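Local coordinates for protein putative ribose operon repressor (Burkholderia thailandensis, PDB 3EGC) that probably acts as a DNA-binding transcriptional repressor of the LacI family, with a periplasmic-binding-protein-like domain of the kind that usually binds sugars or other small effectors, at residues Leu191-Ser194 against His195-Glu199; Asp222-Pro225 against Trp226-Phe229; Asn172-Asp175 against Gly176-Val180. All coordinates share one frame; numbering follows the deposited sequence.

Interaction 1. Residues Leu191-Ser194 against His195-Glu199; sequences LTSS and HRITE
Thr192 and Thr198 meet through their hydroxyls, OG1 to OG1 at 2.6 Å, where the end of strand 189-192 turns into helix 195-208. Either oxygen could give the proton, and the two side chains cross at about a right angle. The bond is one piece of a buried polar cluster: Thr192 OG1 also bonds to Val219 O, Thr198 OG1 to Ser220 OG, both on the neighbouring strand 217-221. Threonine suits both places, since each hydroxyl meets polar partners while the rest of the side chain stays apolar.

The first helical turn closes on Ser194 O, which accepts Thr198 N at 2.8 Å with an N-H...O angle of 158°, the donor lying in the carbonyl plane. Thr198 OG1 sits 3.0 Å from Ser194 O, its rotation about CA-CB (chi1 -56°) setting the hydroxyl beside its own backbone N; whether its proton goes to this oxygen is left open.

Ile197 points back at the strand end and the turn. Isoleucine suits the place because its CG2 branch packs 3.9 Å from Thr192 CB, the two side chains sliding past each other in opposite directions, while Ile197 CD1 is pressed tightly against Ser193 OG at 3.0 Å and lies 3.7 Å from Ser194 OG.

The packing loosens at Arg196, partly exposed, whose CB is 4.2 Å from Ser194 OG and whose guanidinium leads away toward long, weak ion pairs with Glu199 and Asp17. Ser194, also partly exposed, holds the N-cap position, and His195 begins the helix with its NE2 bonded to Asn20. This is the strand-to-helix turn of a beta-alpha-beta unit, strands 189-192 and 217-221 joined through helix 195-208, in the Rossmann-like sugar-binding domain of the LacI family.

Interaction 2. Residues Asp222-Pro225 against Trp226-Phe229; sequences DNLP and WMAF
Leu224 lies against the indole of Trp226, its CB 3.6 Å from Trp226 NE1 and 3.7 Å from Trp226 CD1, the two side chains crossing obliquely. Met227 also comes up to Leu224: the thioether, extended beyond CG, carries SD to 3.3 Å from Asp222 O and CE to 4.2 Å from Leu224 CB. The flexible, unbranched chain lets SD reach the Asp222 carbonyl, and Met227 CG also lies over one face of the Trp226 ring. Pro225 O is placed 3.6 Å above one face of the Phe229 ring, nearest CE1.

Two backbone bonds wind these residues into a short 3-10 turn. Met227 N bonds to Leu224 O at 3.0 Å and Ala228 N to Pro225 O at 2.9 Å, each donor standing more than 40° out of the carbonyl plane, as expected of i to i+3 bonding. Pro225 fits such a start, because its ring fixes phi and its missing N-H is not needed in the first turn. The turn belongs to the loop joining strands 217-221 and 236-238 of the LacI-type domain.

Further out, Asp222 is held by Gln239 and by His195 N, and Asn223 by Glu238. Met227 packs on Val236 and Leu234. Broad aromatic rings suit the subunit contact: Trp226 stacks on Trp226 of the second subunit, whose indole also meets the Phe229 ring edge-to-face.

Interaction 3. Residues Asn172-Asp175 against Gly176-Val180; sequences NGRD and GAIKV
The guanidinium of Arg174 has Asp175 OD2 above one face, 3.6 Å from the plane and toward its rim. The long ion pair, Arg174 NH2 to Asp175 OD2 at 3.8 Å, is therefore one of charge alone, with no N-H aimed at the oxygen. Ile178 CD1 approaches the same group obliquely, 3.5 Å from Arg174 NH1. Arginine and isoleucine lie side by side, pointing the same way, and the aliphatic part of the arginine adds to the contact where Arg174 CG comes 3.8 Å from Ile178 CD1. A bend at chi3 (67°) turns the head after a straight start, bringing NH1 close to the methyl group.

The backbone bonds of the first turn hold the helix. Ala177 N is hydrogen-bonded to Gly173 O at 2.7 Å, and Ile178 N to Arg174 O at 2.7 Å, almost straight at 173°. Gly173 is the N-cap, and its positive phi (83°) suits a residue without a side chain. Ala177, small enough for a close approach, packs on Ala204 of helix 195-208, while Arg174 reaches Gln203 and Val207 there; helix 174-181 thus lies at the surface against helix 195-208, just ahead of strand 189-192.

Overall arrangement
Interaction 1 is the hub, its centre about 11 Å from those of both others. It touches interaction 2 where His195 N meets Asp222 OD2 at 3.0 Å, a probable hydrogen bond, and where His195 CB packs on Met227 CE at 3.7 Å. Toward interaction 3 it offers Ile197 CG1, 3.5 Å from Asn172 O. Interactions 2 and 3 do not touch: their centres lie about 21 Å apart and their nearest atoms about 9 Å. In chain order they run 172-180, 191-199, 222-229, all within the LacI-type sugar-binding domain. Helix 195-208 links all three. The second subunit packs on interaction 2 through Pro225, Trp226 and Phe229, and reaches Glu199 of interaction 1.

Interaction 1. Residues Leu191-Ser194 against His195-Glu199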
loop_
_atom_site.group_PDB
_atom_site.type_symbol
_atom_site.label_atom_id
_atom_site.label_comp_id
_atom_site.label_asym_id
_atom_site.label_seq_id
_atom_site.Cartn_x
_atom_site.Cartn_y
_atom_site.Cartn_z
ATOM N N LEU A 191 12.959 11.122 15.561
ATOM C CA LEU A 191 13.055 10.035 14.646
ATOM C C LEU A 191 11.725 9.260 14.749
ATOM O O LEU A 191 11.293 8.913 15.877
ATOM C CB LEU A 191 14.197 9.108 15.042
ATOM C CG LEU A 191 14.394 7.770 14.321
ATOM C CD1 LEU A 191 14.725 7.878 12.805
ATOM C CD2 LEU A 191 15.428 6.846 15.038
ATOM N N THR A 192 11.109 8.959 13.615
ATOM C CA THR A 192 9.962 8.061 13.622
ATOM C C THR A 192 10.302 6.761 12.902
ATOM O O THR A 192 10.907 6.798 11.829
ATOM C CB THR A 192 8.731 8.701 12.966
ATOM O OG1 THR A 192 9.125 9.239 11.696
ATOM C CG2 THR A 192 8.165 9.878 13.874
ATOM N N SER A 193 9.919 5.632 13.483
ATOM C CA SER A 193 10.374 4.372 12.989
ATOM C C SER A 193 9.643 3.768 11.758
ATOM O O SER A 193 10.069 2.780 11.266
ATOM C CB SER A 193 10.443 3.366 14.136
ATOM O OG SER A 193 9.169 3.061 14.608
ATOM N N SER A 194 8.574 4.383 11.267
ATOM C CA SER A 194 7.966 3.998 9.986
ATOM C C SER A 194 7.000 5.079 9.553
ATOM O O SER A 194 6.708 5.998 10.334
ATOM C CB SER A 194 7.216 2.662 10.100
ATOM O OG SER A 194 6.112 2.789 10.974
ATOM N N HIS A 195 6.497 4.964 8.314
ATOM C CA HIS A 195 5.555 5.932 7.728
ATOM C C HIS A 195 4.266 6.003 8.515
ATOM O O HIS A 195 3.692 7.061 8.648
ATOM C CB HIS A 195 5.280 5.645 6.251
ATOM C CG HIS A 195 4.506 4.384 5.993
ATOM N ND1 HIS A 195 3.179 4.395 5.621
ATOM C CD2 HIS A 195 4.884 3.081 5.993
ATOM C CE1 HIS A 195 2.766 3.148 5.416
ATOM N NE2 HIS A 195 3.781 2.326 5.645
ATOM N N ARG A 196 3.840 4.867 9.065
ATOM C CA ARG A 196 2.588 4.823 9.807
ATOM C C ARG A 196 2.697 5.539 11.167
ATOM O O ARG A 196 1.788 6.219 11.588
ATOM C CB ARG A 196 2.076 3.403 9.945
ATOM C CG ARG A 196 0.620 3.374 10.413
ATOM C CD ARG A 196 -0.231 2.368 9.609
ATOM N NE ARG A 196 -0.224 2.625 8.170
ATOM C CZ ARG A 196 -0.627 1.748 7.256
ATOM N NH1 ARG A 196 -0.572 2.087 5.997
ATOM N NH2 ARG A 196 -1.126 0.562 7.607
ATOM N N ILE A 197 3.873 5.420 11.785
ATOM C CA ILE A 197 4.208 6.198 12.967
ATOM C C ILE A 197 4.390 7.672 12.639
ATOM O O ILE A 197 3.945 8.542 13.409
ATOM C CB ILE A 197 5.435 5.579 13.712
ATOM C CG1 ILE A 197 5.002 4.246 14.338
ATOM C CG2 ILE A 197 6.012 6.516 14.796
ATOM C CD1 ILE A 197 6.168 3.409 14.656
ATOM N N THR A 198 5.011 7.946 11.490
ATOM C CA THR A 198 5.118 9.333 11.024
ATOM C C THR A 198 3.731 9.990 10.864
ATOM O O THR A 198 3.553 11.147 11.204
ATOM C CB THR A 198 5.929 9.471 9.721
ATOM O OG1 THR A 198 7.222 8.904 9.905
ATOM C CG2 THR A 198 6.079 10.944 9.400
ATOM N N GLU A 199 2.745 9.224 10.376
ATOM C CA GLU A 199 1.348 9.733 10.362
ATOM C C GLU A 199 0.890 10.133 11.789
ATOM O O GLU A 199 0.435 11.231 12.017
ATOM C CB GLU A 199 0.397 8.682 9.758
ATOM C CG GLU A 199 0.804 8.201 8.333
ATOM C CD GLU A 199 -0.131 7.189 7.786
ATOM O OE1 GLU A 199 -0.756 6.449 8.599
ATOM O OE2 GLU A 199 -0.249 7.130 6.535
#

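Interaction 2. Residues Asp222-Pro225 against Trp226-Phe229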
loop_
_atom_site.group_PDB
_atom_site.type_symbol
_atom_site.label_atom_id
_atom_site.label_comp_id
_atom_site.label_asym_id
_atom_site.label_seq_id
_atom_site.Cartn_x
_atom_site.Cartn_y
_atom_site.Cartn_z
ATOM N N ASP A 222 10.965 4.532 5.598
ATOM C CA ASP A 222 9.992 4.413 4.527
ATOM C C ASP A 222 9.913 5.672 3.669
ATOM O O ASP A 222 9.671 6.789 4.165
ATOM C CB ASP A 222 8.625 4.046 5.076
ATOM C CG ASP A 222 8.653 2.767 5.858
ATOM O OD1 ASP A 222 9.440 1.841 5.445
ATOM O OD2 ASP A 222 7.954 2.725 6.888
ATOM N N ASN A 223 10.057 5.480 2.371
ATOM C CA ASN A 223 10.100 6.590 1.442
ATOM C C ASN A 223 8.778 6.692 0.699
ATOM O O ASN A 223 8.583 6.041 -0.324
ATOM C CB ASN A 223 11.249 6.362 0.426
ATOM C CG ASN A 223 11.426 7.507 -0.513
ATOM O OD1 ASN A 223 10.751 8.540 -0.381
ATOM N ND2 ASN A 223 12.389 7.380 -1.433
ATOM N N LEU A 224 7.864 7.493 1.226
ATOM C CA LEU A 224 6.582 7.706 0.622
ATOM C C LEU A 224 6.582 9.074 -0.084
ATOM O O LEU A 224 7.031 10.050 0.487
ATOM C CB LEU A 224 5.531 7.682 1.743
ATOM C CG LEU A 224 4.989 6.381 2.436
ATOM C CD1 LEU A 224 3.827 5.807 1.681
ATOM C CD2 LEU A 224 6.070 5.277 2.588
ATOM N N PRO A 225 6.063 9.145 -1.315
ATOM C CA PRO A 225 5.959 10.406 -2.075
ATOM C C PRO A 225 5.401 11.595 -1.274
ATOM O O PRO A 225 5.963 12.652 -1.330
ATOM C CB PRO A 225 5.037 10.042 -3.271
ATOM C CG PRO A 225 5.422 8.478 -3.512
ATOM C CD PRO A 225 5.545 7.970 -2.057
ATOM N N TRP A 226 4.349 11.411 -0.494
ATOM C CA TRP A 226 3.818 12.520 0.281
ATOM C C TRP A 226 4.838 13.204 1.194
ATOM O O TRP A 226 4.762 14.370 1.401
ATOM C CB TRP A 226 2.529 12.152 1.011
ATOM C CG TRP A 226 2.693 11.207 2.151
ATOM C CD1 TRP A 226 2.499 9.836 2.132
ATOM C CD2 TRP A 226 3.085 11.540 3.509
ATOM N NE1 TRP A 226 2.756 9.324 3.369
ATOM C CE2 TRP A 226 3.106 10.330 4.238
ATOM C CE3 TRP A 226 3.343 12.749 4.176
ATOM C CZ2 TRP A 226 3.391 10.275 5.588
ATOM C CZ3 TRP A 226 3.636 12.712 5.532
ATOM C CH2 TRP A 226 3.683 11.475 6.227
ATOM N N MET A 227 5.836 12.475 1.680
ATOM C CA MET A 227 6.867 13.079 2.532
ATOM C C MET A 227 7.646 14.188 1.840
ATOM O O MET A 227 8.171 15.111 2.486
ATOM C CB MET A 227 7.832 12.037 3.075
ATOM C CG MET A 227 7.208 11.155 4.254
ATOM S SD MET A 227 8.136 9.644 4.445
ATOM C CE MET A 227 6.888 8.843 5.511
ATOM N N ALA A 228 7.715 14.114 0.517
ATOM C CA ALA A 228 8.380 15.167 -0.210
ATOM C C ALA A 228 7.483 16.392 -0.498
ATOM O O ALA A 228 7.950 17.363 -1.082
ATOM C CB ALA A 228 9.039 14.619 -1.492
ATOM N N PHE A 229 6.216 16.380 -0.075
ATOM C CA PHE A 229 5.346 17.547 -0.393
ATOM C C PHE A 229 5.400 18.508 0.751
ATOM O O PHE A 229 4.946 19.617 0.640
ATOM C CB PHE A 229 3.864 17.182 -0.603
ATOM C CG PHE A 229 3.626 16.105 -1.631
ATOM C CD1 PHE A 229 4.505 15.911 -2.662
ATOM C CD2 PHE A 229 2.513 15.303 -1.552
ATOM C CE1 PHE A 229 4.265 14.867 -3.637
ATOM C CE2 PHE A 229 2.275 14.287 -2.461
ATOM C CZ PHE A 229 3.138 14.060 -3.520
#

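Interaction 3. Residues Asn172-Asp175 against Gly176-Val180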
loop_
_atom_site.group_PDB
_atom_site.type_symbol
_atom_site.label_atom_id
_atom_site.label_comp_id
_atom_site.label_asym_id
_atom_site.label_seq_id
_atom_site.Cartn_x
_atom_site.Cartn_y
_atom_site.Cartn_z
ATOM N N ASN A 172 -0.163 3.650 15.982
ATOM C CA ASN A 172 0.188 4.861 15.199
ATOM C C ASN A 172 1.344 5.596 15.876
ATOM O O ASN A 172 2.196 6.205 15.196
ATOM C CB ASN A 172 -0.984 5.891 15.118
ATOM C CG ASN A 172 -1.236 6.361 13.715
ATOM O OD1 ASN A 172 -1.999 7.309 13.466
ATOM N ND2 ASN A 172 -0.620 5.679 12.758
ATOM N N GLY A 173 1.300 5.600 17.202
ATOM C CA GLY A 173 2.188 6.381 17.992
ATOM C C GLY A 173 1.743 7.836 18.147
ATOM O O GLY A 173 2.532 8.684 18.599
ATOM N N ARG A 174 0.522 8.163 17.750
ATOM C CA ARG A 174 0.049 9.504 17.986
ATOM C C ARG A 174 0.095 9.807 19.498
ATOM O O ARG A 174 0.616 10.859 19.899
ATOM C CB ARG A 174 -1.347 9.786 17.441
ATOM C CG ARG A 174 -1.801 11.227 17.811
ATOM C CD ARG A 174 -3.208 11.573 17.283
ATOM N NE ARG A 174 -4.221 10.773 17.960
ATOM C CZ ARG A 174 -5.096 11.250 18.849
ATOM N NH1 ARG A 174 -5.122 12.563 19.168
ATOM N NH2 ARG A 174 -5.954 10.408 19.432
ATOM N N ASP A 175 -0.407 8.871 20.317
ATOM C CA ASP A 175 -0.402 9.079 21.770
ATOM C C ASP A 175 1.020 9.203 22.291
ATOM O O ASP A 175 1.317 10.026 23.110
ATOM C CB ASP A 175 -1.187 7.977 22.512
ATOM C CG ASP A 175 -2.686 7.972 22.158
ATOM O OD1 ASP A 175 -3.337 6.955 22.455
ATOM O OD2 ASP A 175 -3.246 8.942 21.585
ATOM N N GLY A 176 1.899 8.350 21.829
ATOM C CA GLY A 176 3.284 8.427 22.211
ATOM C C GLY A 176 3.874 9.783 21.812
ATOM O O GLY A 176 4.602 10.396 22.587
ATOM N N ALA A 177 3.583 10.241 20.582
ATOM C CA ALA A 177 4.100 11.522 20.170
ATOM C C ALA A 177 3.533 12.642 21.062
ATOM O O ALA A 177 4.266 13.484 21.582
ATOM C CB ALA A 177 3.819 11.793 18.733
ATOM N N ILE A 178 2.218 12.629 21.238
ATOM C CA ILE A 178 1.542 13.598 22.072
ATOM C C ILE A 178 2.220 13.658 23.477
ATOM O O ILE A 178 2.485 14.753 24.045
ATOM C CB ILE A 178 0.037 13.281 22.198
ATOM C CG1 ILE A 178 -0.699 13.666 20.932
ATOM C CG2 ILE A 178 -0.552 13.997 23.408
ATOM C CD1 ILE A 178 -2.223 13.420 20.911
ATOM N N LYS A 179 2.508 12.479 24.017
ATOM C CA LYS A 179 3.226 12.388 25.267
ATOM C C LYS A 179 4.655 12.928 25.287
ATOM O O LYS A 179 5.031 13.698 26.179
ATOM C CB LYS A 179 3.186 10.968 25.830
ATOM C CG LYS A 179 3.890 10.828 27.192
ATOM C CD LYS A 179 3.744 9.436 27.713
ATOM C CE LYS A 179 3.747 9.441 29.264
ATOM N NZ LYS A 179 5.145 9.551 29.820
ATOM N N VAL A 180 5.493 12.534 24.352
ATOM C CA VAL A 180 6.826 13.111 24.389
ATOM C C VAL A 180 6.876 14.603 24.029
ATOM O O VAL A 180 7.707 15.307 24.504
ATOM C CB VAL A 180 7.928 12.245 23.709
ATOM C CG1 VAL A 180 7.406 10.873 23.334
ATOM C CG2 VAL A 180 8.618 12.998 22.566
#